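Local coordinates for excretory-secretory protein 2 (Ancylostoma ceylanicum, PDB 3NSW) that is of unsettled molecular function but is secreted by the hookworm, adopts a netrin-like fold and probably acts as an immunomodulator of the host, at residues L11-I19 against L96-L104; D21-V30 against T72-S83. All coordinates share one frame; numbering follows the deposited sequence.

From the N terminus, the chain runs through 11-19, a loop leading into the short helix 16-20, and almost at once enters strand 24-33, so the first segments of the two contacts are near neighbours in sequence. Interaction 2 closes the inner loop, where 72-83 returns antiparallel beside 21-30 after the strands 37-45 and 59-63 have been laid down. Interaction 1 closes the wider loop around it, bringing the C-terminal helix 98-104 back to 11-19. The two therefore nest without crossing. They also touch: Ile14, Leu96 and Leu104 of interaction 1 pack on Val25 and Val78 of interaction 2, joining both terminal regions to one face of the sheet.

Interaction 1 of 2, residues L11-I19 against L96-L104; sequences LSEIRQEDI and LSQKEKDLL
Leu103 lays its two methyl branches over the loop leading into helix 16-20 and its first residue: CD1 packs against the backbone at Ile14 O (3.4 Å), while CD2 lies near the amide oxygen of Gln16. Its CB meets Ile19 CD1 at 3.7 Å, and the two side chains cross at a slant. Ile14 presents CD1 to Leu96 CD2 (4.0 Å), beside the buried carboxylate of Glu100. That carboxylate is the polar clasp of the contact. Glu100 sets CG beside its backbone N (chi1 -65°) and runs extended from there, which carries OE1 to Ile14 N for an almost straight bond (2.8 Å, 178°), met on the anti side and 21° out of the carboxylate plane. Its other oxygen, OE2, takes Ser97 N at 2.8 Å, and Ser97 OG receives a weak bond from Glu100 N, which makes Ser97 and Glu100 a capping box at the start of helix 98-104. A salt bridge from Lys91 of strand 88-92 to OE2 probably stabilises the carboxylate as an anion. A water donates to Gln16 OE1 and Leu103 O, while Gln16 NE2 bonds Asn20. Within 11-19, Arg15 grips Asp18 side-on through NE and NH2, and Asp18 OD2 also accepts Arg15 N.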
# COMPACT_ATOMS: atom_id res chain seq x y z
N LEU A 11 -1.08 -5.63 7.65
CA LEU A 11 -0.04 -5.63 8.68
C LEU A 11 -0.54 -4.93 9.94
O LEU A 11 -1.07 -3.82 9.86
CB LEU A 11 1.21 -4.90 8.21
CG LEU A 11 2.24 -5.50 7.25
CD1 LEU A 11 3.45 -4.59 7.25
CD2 LEU A 11 2.64 -6.92 7.65
N SER A 12 -0.36 -5.58 11.08
CA SER A 12 -0.66 -4.95 12.37
C SER A 12 0.35 -3.85 12.66
O SER A 12 -0.02 -2.79 13.17
CB SER A 12 -0.67 -5.98 13.49
OG SER A 12 0.59 -6.60 13.63
N GLU A 13 1.61 -4.09 12.33
CA GLU A 13 2.67 -3.09 12.52
C GLU A 13 3.64 -3.06 11.34
O GLU A 13 4.14 -4.10 10.91
CB GLU A 13 3.43 -3.35 13.84
CG GLU A 13 4.52 -2.32 14.13
CD GLU A 13 5.20 -2.52 15.48
OE1 GLU A 13 5.07 -3.60 16.09
OE2 GLU A 13 5.89 -1.58 15.93
N ILE A 14 3.90 -1.86 10.83
CA ILE A 14 4.91 -1.69 9.79
C ILE A 14 6.29 -1.65 10.45
O ILE A 14 6.53 -0.85 11.36
CB ILE A 14 4.69 -0.40 8.96
CG1 ILE A 14 3.32 -0.43 8.27
CG2 ILE A 14 5.82 -0.21 7.95
CD1 ILE A 14 2.91 0.90 7.69
N ARG A 15 7.19 -2.53 9.98
CA ARG A 15 8.57 -2.57 10.47
C ARG A 15 9.56 -2.31 9.34
O ARG A 15 9.21 -2.37 8.16
CB ARG A 15 8.86 -3.92 11.13
CG ARG A 15 7.87 -4.32 12.22
CD ARG A 15 7.69 -5.83 12.28
NE ARG A 15 7.40 -6.40 10.95
CZ ARG A 15 7.04 -7.66 10.73
NH1 ARG A 15 6.90 -8.52 11.74
NH2 ARG A 15 6.81 -8.07 9.49
N GLN A 16 10.82 -2.06 9.70
CA GLN A 16 11.89 -1.83 8.71
C GLN A 16 12.01 -2.93 7.64
O GLN A 16 12.24 -2.64 6.46
CB GLN A 16 13.24 -1.62 9.42
CG GLN A 16 14.34 -1.07 8.51
CD GLN A 16 14.00 0.30 7.96
OE1 GLN A 16 13.79 1.24 8.72
NE2 GLN A 16 13.95 0.42 6.64
N GLU A 17 11.86 -4.18 8.06
CA GLU A 17 11.96 -5.32 7.14
C GLU A 17 10.90 -5.26 6.05
O GLU A 17 11.17 -5.62 4.90
CB GLU A 17 11.83 -6.66 7.89
CG GLU A 17 12.64 -6.77 9.15
CD GLU A 17 11.85 -6.43 10.39
OE1 GLU A 17 11.11 -7.32 10.87
OE2 GLU A 17 11.97 -5.29 10.88
N ASP A 18 9.70 -4.80 6.42
CA ASP A 18 8.60 -4.70 5.47
C ASP A 18 8.89 -3.61 4.45
O ASP A 18 8.74 -3.83 3.25
CB ASP A 18 7.28 -4.43 6.22
CG ASP A 18 7.03 -5.42 7.34
OD1 ASP A 18 7.07 -6.65 7.07
OD2 ASP A 18 6.81 -4.99 8.49
N ILE A 19 9.33 -2.46 4.94
CA ILE A 19 9.71 -1.32 4.11
C ILE A 19 10.86 -1.64 3.15
O ILE A 19 10.79 -1.29 1.97
CB ILE A 19 10.08 -0.10 4.98
CG1 ILE A 19 8.82 0.44 5.68
CG2 ILE A 19 10.71 1.01 4.13
CD1 ILE A 19 9.13 1.34 6.86
N LEU A 96 -1.56 4.38 12.42
CA LEU A 96 -0.10 4.54 12.53
C LEU A 96 0.36 5.02 13.91
O LEU A 96 -0.15 6.02 14.44
CB LEU A 96 0.43 5.51 11.46
CG LEU A 96 0.47 5.12 9.97
CD1 LEU A 96 0.85 6.32 9.11
CD2 LEU A 96 1.45 3.98 9.72
N SER A 97 1.34 4.32 14.49
CA SER A 97 2.00 4.77 15.72
C SER A 97 3.14 5.72 15.37
O SER A 97 3.54 5.82 14.21
CB SER A 97 2.54 3.57 16.50
OG SER A 97 3.54 2.92 15.73
N GLN A 98 3.69 6.41 16.38
CA GLN A 98 4.82 7.31 16.14
C GLN A 98 6.04 6.56 15.61
O GLN A 98 6.76 7.08 14.74
CB GLN A 98 5.17 8.12 17.40
CG GLN A 98 6.21 9.23 17.18
CD GLN A 98 5.82 10.21 16.07
OE1 GLN A 98 4.69 10.70 16.04
NE2 GLN A 98 6.76 10.49 15.18
N LYS A 99 6.26 5.35 16.12
CA LYS A 99 7.33 4.50 15.64
C LYS A 99 7.22 4.30 14.13
O LYS A 99 8.20 4.48 13.40
CB LYS A 99 7.36 3.14 16.37
CG LYS A 99 8.46 2.21 15.89
CD LYS A 99 8.47 0.89 16.67
CE LYS A 99 8.86 1.09 18.12
NZ LYS A 99 8.95 -0.22 18.82
N GLU A 100 6.02 3.96 13.65
CA GLU A 100 5.77 3.74 12.23
C GLU A 100 5.92 5.03 11.42
O GLU A 100 6.48 5.02 10.32
CB GLU A 100 4.38 3.14 12.02
CG GLU A 100 4.22 1.73 12.60
CD GLU A 100 2.78 1.25 12.57
OE1 GLU A 100 2.48 0.31 11.80
OE2 GLU A 100 1.94 1.82 13.29
N LYS A 101 5.44 6.14 11.99
CA LYS A 101 5.60 7.46 11.38
C LYS A 101 7.07 7.79 11.14
O LYS A 101 7.44 8.22 10.05
CB LYS A 101 4.91 8.54 12.21
CG LYS A 101 3.40 8.41 12.24
CD LYS A 101 2.74 9.54 13.03
CE LYS A 101 1.23 9.38 13.06
NZ LYS A 101 0.58 10.42 13.92
N ASP A 102 7.91 7.52 12.13
CA ASP A 102 9.36 7.70 12.02
C ASP A 102 10.01 6.82 10.94
O ASP A 102 10.87 7.29 10.20
CB ASP A 102 10.05 7.49 13.37
CG ASP A 102 9.78 8.61 14.37
OD1 ASP A 102 9.30 9.70 13.98
OD2 ASP A 102 10.07 8.41 15.57
N LEU A 103 9.58 5.55 10.84
CA LEU A 103 10.09 4.63 9.82
C LEU A 103 9.76 5.12 8.42
O LEU A 103 10.54 4.94 7.48
CB LEU A 103 9.53 3.22 10.00
CG LEU A 103 10.06 2.34 11.14
CD1 LEU A 103 9.34 1.02 11.15
CD2 LEU A 103 11.56 2.13 11.03
N LEU A 104 8.57 5.71 8.29
CA LEU A 104 8.08 6.22 7.02
C LEU A 104 8.58 7.63 6.73
O LEU A 104 8.39 8.16 5.63
CB LEU A 104 6.54 6.20 7.02
CG LEU A 104 5.87 4.83 7.08
CD1 LEU A 104 4.37 4.98 7.27
CD2 LEU A 104 6.17 4.05 5.80
O HOH W 1 4.53 0.72 16.39
O HOH W 2 12.91 3.72 7.32

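Interaction 2 of 2, residues D21-V30 against T72-S83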
# COMPACT_ATOMS: atom_id res chain seq x y z
N ASP A 21 11.68 -4.42 1.85
CA ASP A 21 11.36 -5.43 0.86
C ASP A 21 10.36 -5.02 -0.22
O ASP A 21 10.03 -5.82 -1.09
CB ASP A 21 10.88 -6.71 1.52
CG ASP A 21 11.14 -7.90 0.66
OD1 ASP A 21 12.25 -7.98 0.11
OD2 ASP A 21 10.22 -8.72 0.48
N VAL A 22 9.89 -3.78 -0.17
CA VAL A 22 9.02 -3.26 -1.22
C VAL A 22 9.75 -2.21 -2.06
O VAL A 22 10.82 -1.74 -1.68
CB VAL A 22 7.65 -2.77 -0.67
CG1 VAL A 22 6.88 -3.94 -0.06
CG2 VAL A 22 7.82 -1.64 0.36
N GLU A 23 9.19 -1.86 -3.21
CA GLU A 23 9.78 -0.83 -4.05
C GLU A 23 9.26 0.57 -3.68
O GLU A 23 10.03 1.53 -3.69
CB GLU A 23 9.54 -1.12 -5.53
CG GLU A 23 10.38 -0.26 -6.46
CD GLU A 23 11.87 -0.29 -6.14
OE1 GLU A 23 12.42 -1.38 -5.88
OE2 GLU A 23 12.49 0.79 -6.13
N THR A 24 7.97 0.67 -3.38
CA THR A 24 7.41 1.95 -2.95
C THR A 24 6.46 1.76 -1.77
O THR A 24 5.82 0.72 -1.63
CB THR A 24 6.65 2.70 -4.08
OG1 THR A 24 5.53 1.93 -4.51
CG2 THR A 24 7.57 3.03 -5.27
N VAL A 25 6.38 2.79 -0.94
CA VAL A 25 5.40 2.83 0.14
C VAL A 25 4.62 4.13 -0.07
O VAL A 25 5.20 5.20 -0.19
CB VAL A 25 6.06 2.87 1.52
CG1 VAL A 25 4.99 2.77 2.59
CG2 VAL A 25 7.07 1.71 1.67
N ALA A 26 3.30 4.00 -0.10
CA ALA A 26 2.41 5.10 -0.47
C ALA A 26 1.30 5.35 0.54
O ALA A 26 0.90 4.46 1.27
CB ALA A 26 1.79 4.79 -1.83
N TYR A 27 0.77 6.58 0.52
CA TYR A 27 -0.37 7.00 1.32
C TYR A 27 -1.48 7.10 0.29
O TYR A 27 -1.36 7.89 -0.66
CB TYR A 27 -0.04 8.39 1.91
CG TYR A 27 -1.14 9.09 2.68
CD1 TYR A 27 -2.25 8.41 3.18
CD2 TYR A 27 -1.00 10.47 2.98
CE1 TYR A 27 -3.24 9.10 3.92
CE2 TYR A 27 -1.98 11.15 3.70
CZ TYR A 27 -3.08 10.47 4.17
OH TYR A 27 -4.03 11.14 4.90
N VAL A 28 -2.50 6.26 0.44
CA VAL A 28 -3.57 6.14 -0.56
C VAL A 28 -4.96 6.20 0.07
O VAL A 28 -5.11 5.96 1.27
CB VAL A 28 -3.46 4.81 -1.36
CG1 VAL A 28 -2.10 4.71 -2.09
CG2 VAL A 28 -3.67 3.60 -0.46
N THR A 29 -5.97 6.54 -0.73
CA THR A 29 -7.35 6.31 -0.35
C THR A 29 -7.93 5.30 -1.32
O THR A 29 -7.72 5.41 -2.54
CB THR A 29 -8.20 7.58 -0.41
OG1 THR A 29 -7.59 8.61 0.39
CG2 THR A 29 -9.62 7.30 0.13
N VAL A 30 -8.64 4.31 -0.79
CA VAL A 30 -9.43 3.40 -1.64
C VAL A 30 -10.69 4.16 -2.06
O VAL A 30 -11.47 4.60 -1.21
CB VAL A 30 -9.79 2.08 -0.90
CG1 VAL A 30 -10.75 1.21 -1.73
CG2 VAL A 30 -8.54 1.31 -0.56
N THR A 72 -12.04 -0.97 2.96
CA THR A 72 -13.32 -0.25 2.97
C THR A 72 -13.29 0.99 2.10
O THR A 72 -12.24 1.60 1.87
CB THR A 72 -13.78 0.10 4.40
OG1 THR A 72 -12.70 0.70 5.12
CG2 THR A 72 -14.25 -1.15 5.14
N ALA A 73 -14.47 1.36 1.61
CA ALA A 73 -14.64 2.53 0.76
C ALA A 73 -14.15 3.80 1.46
O ALA A 73 -14.36 3.98 2.66
CB ALA A 73 -16.10 2.68 0.34
N ASP A 74 -13.47 4.66 0.69
CA ASP A 74 -13.11 6.01 1.12
C ASP A 74 -12.24 5.96 2.37
O ASP A 74 -12.32 6.85 3.23
CB ASP A 74 -14.34 6.90 1.39
CG ASP A 74 -15.28 7.02 0.19
OD1 ASP A 74 -14.82 7.14 -0.96
OD2 ASP A 74 -16.49 7.01 0.43
N THR A 75 -11.43 4.91 2.48
CA THR A 75 -10.60 4.71 3.66
C THR A 75 -9.13 4.85 3.31
O THR A 75 -8.69 4.44 2.23
CB THR A 75 -10.89 3.33 4.28
OG1 THR A 75 -12.28 3.25 4.62
CG2 THR A 75 -10.08 3.13 5.56
N ASP A 76 -8.36 5.45 4.22
CA ASP A 76 -6.98 5.76 3.93
C ASP A 76 -6.07 4.63 4.41
O ASP A 76 -6.25 4.13 5.52
CB ASP A 76 -6.55 7.05 4.60
CG ASP A 76 -7.21 8.29 4.00
OD1 ASP A 76 -7.92 8.18 2.99
OD2 ASP A 76 -6.98 9.38 4.55
N TYR A 77 -5.09 4.27 3.59
CA TYR A 77 -4.12 3.21 3.93
C TYR A 77 -2.69 3.60 3.62
O TYR A 77 -2.43 4.43 2.74
CB TYR A 77 -4.45 1.95 3.13
CG TYR A 77 -5.79 1.36 3.49
CD1 TYR A 77 -5.92 0.53 4.60
CD2 TYR A 77 -6.94 1.67 2.74
CE1 TYR A 77 -7.16 -0.01 4.95
CE2 TYR A 77 -8.18 1.14 3.09
CZ TYR A 77 -8.28 0.30 4.19
OH TYR A 77 -9.49 -0.23 4.54
N VAL A 78 -1.75 2.99 4.33
CA VAL A 78 -0.38 2.98 3.86
C VAL A 78 -0.25 1.68 3.06
O VAL A 78 -0.67 0.62 3.54
CB VAL A 78 0.63 3.00 5.02
CG1 VAL A 78 2.06 2.87 4.49
CG2 VAL A 78 0.49 4.28 5.83
N LEU A 79 0.30 1.78 1.86
CA LEU A 79 0.36 0.65 0.94
C LEU A 79 1.79 0.48 0.49
O LEU A 79 2.34 1.39 -0.13
CB LEU A 79 -0.52 0.94 -0.28
CG LEU A 79 -0.48 -0.11 -1.41
CD1 LEU A 79 -1.08 -1.46 -0.95
CD2 LEU A 79 -1.18 0.41 -2.67
N GLY A 80 2.40 -0.66 0.83
CA GLY A 80 3.80 -0.92 0.45
C GLY A 80 3.78 -1.98 -0.63
O GLY A 80 3.20 -3.03 -0.42
N CYS A 81 4.38 -1.71 -1.79
CA CYS A 81 4.28 -2.67 -2.90
C CYS A 81 5.59 -2.89 -3.64
O CYS A 81 6.37 -1.97 -3.80
CB CYS A 81 3.20 -2.26 -3.91
SG CYS A 81 1.46 -2.42 -3.36
N LYS A 82 5.81 -4.11 -4.12
CA LYS A 82 6.84 -4.32 -5.15
C LYS A 82 6.28 -3.81 -6.48
O LYS A 82 5.07 -3.60 -6.60
CB LYS A 82 7.25 -5.80 -5.25
CG LYS A 82 7.85 -6.33 -3.98
CD LYS A 82 8.25 -7.80 -4.14
CE LYS A 82 9.06 -8.27 -2.95
NZ LYS A 82 8.26 -8.32 -1.70
N SER A 83 7.15 -3.61 -7.46
CA SER A 83 6.72 -3.10 -8.77
C SER A 83 5.52 -3.86 -9.35
O SER A 83 5.44 -5.08 -9.22
CB SER A 83 7.90 -3.10 -9.75
OG SER A 83 8.93 -2.24 -9.28
O HOH W 3 3.09 1.53 -2.92
O HOH W 4 6.00 -0.01 -6.37
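Thr29 holds OG1 beside its backbone N (chi1 -55°) and Asp76 turns CG the same way (chi1 -70°), which brings the hydroxyl to the carboxylate: Thr29 OG1 donates to Asp76 OD1 at 2.7 Å, from above the carboxylate plane. The hydroxyl is shared with Trp43, whose NE1 also bonds it. Tyr27 comes to the same carboxylate with its ring edge, the planes 82° apart.

Between these strands run regular antiparallel bonds. Ala26 and Leu79 exchange N-H and C=O both ways at 2.8 Å, as Val28 and Tyr77 do at 2.9 Å, and CA-H...O contacts fill in at the non-hydrogen-bonded pairs. At the other end the regular pattern breaks into a classic beta bulge: Cys81 O takes both Thr24 N, nearly straight on at 3.1 Å, and Glu23 N from above the carbonyl plane. Beyond it Lys82 NZ reaches Asp21 OD2 in a salt bridge of 3.0 Å, with a weak second bond to Asp21 O.

Val25 and Val78 press their CG1 methyls together at 3.5 Å, tighter than usual, on the face shared with Tyr27 and Thr29. The opposite face carries Ala26, Val28, Tyr77 and Leu79; there Val30 CG2 lies against Tyr77 CE2 (3.7 Å), and Tyr77 OH accepts Thr72 N from the type II turn, Thr72 to Thr75, that leads into the returning strand.

The pair forms the middle of the netrin-like sheet, with strand 37-45 next to 24-33 and strand 88-92 next to 75-82; strands 75-82 and 88-92 are stapled together by the Cys81-Cys88 disulfide. Leu104 of helix 98-104, Leu96 and Ile14 pack on Val25 and Val78, while Trp43 and His93 lie against Tyr27 further along the same face.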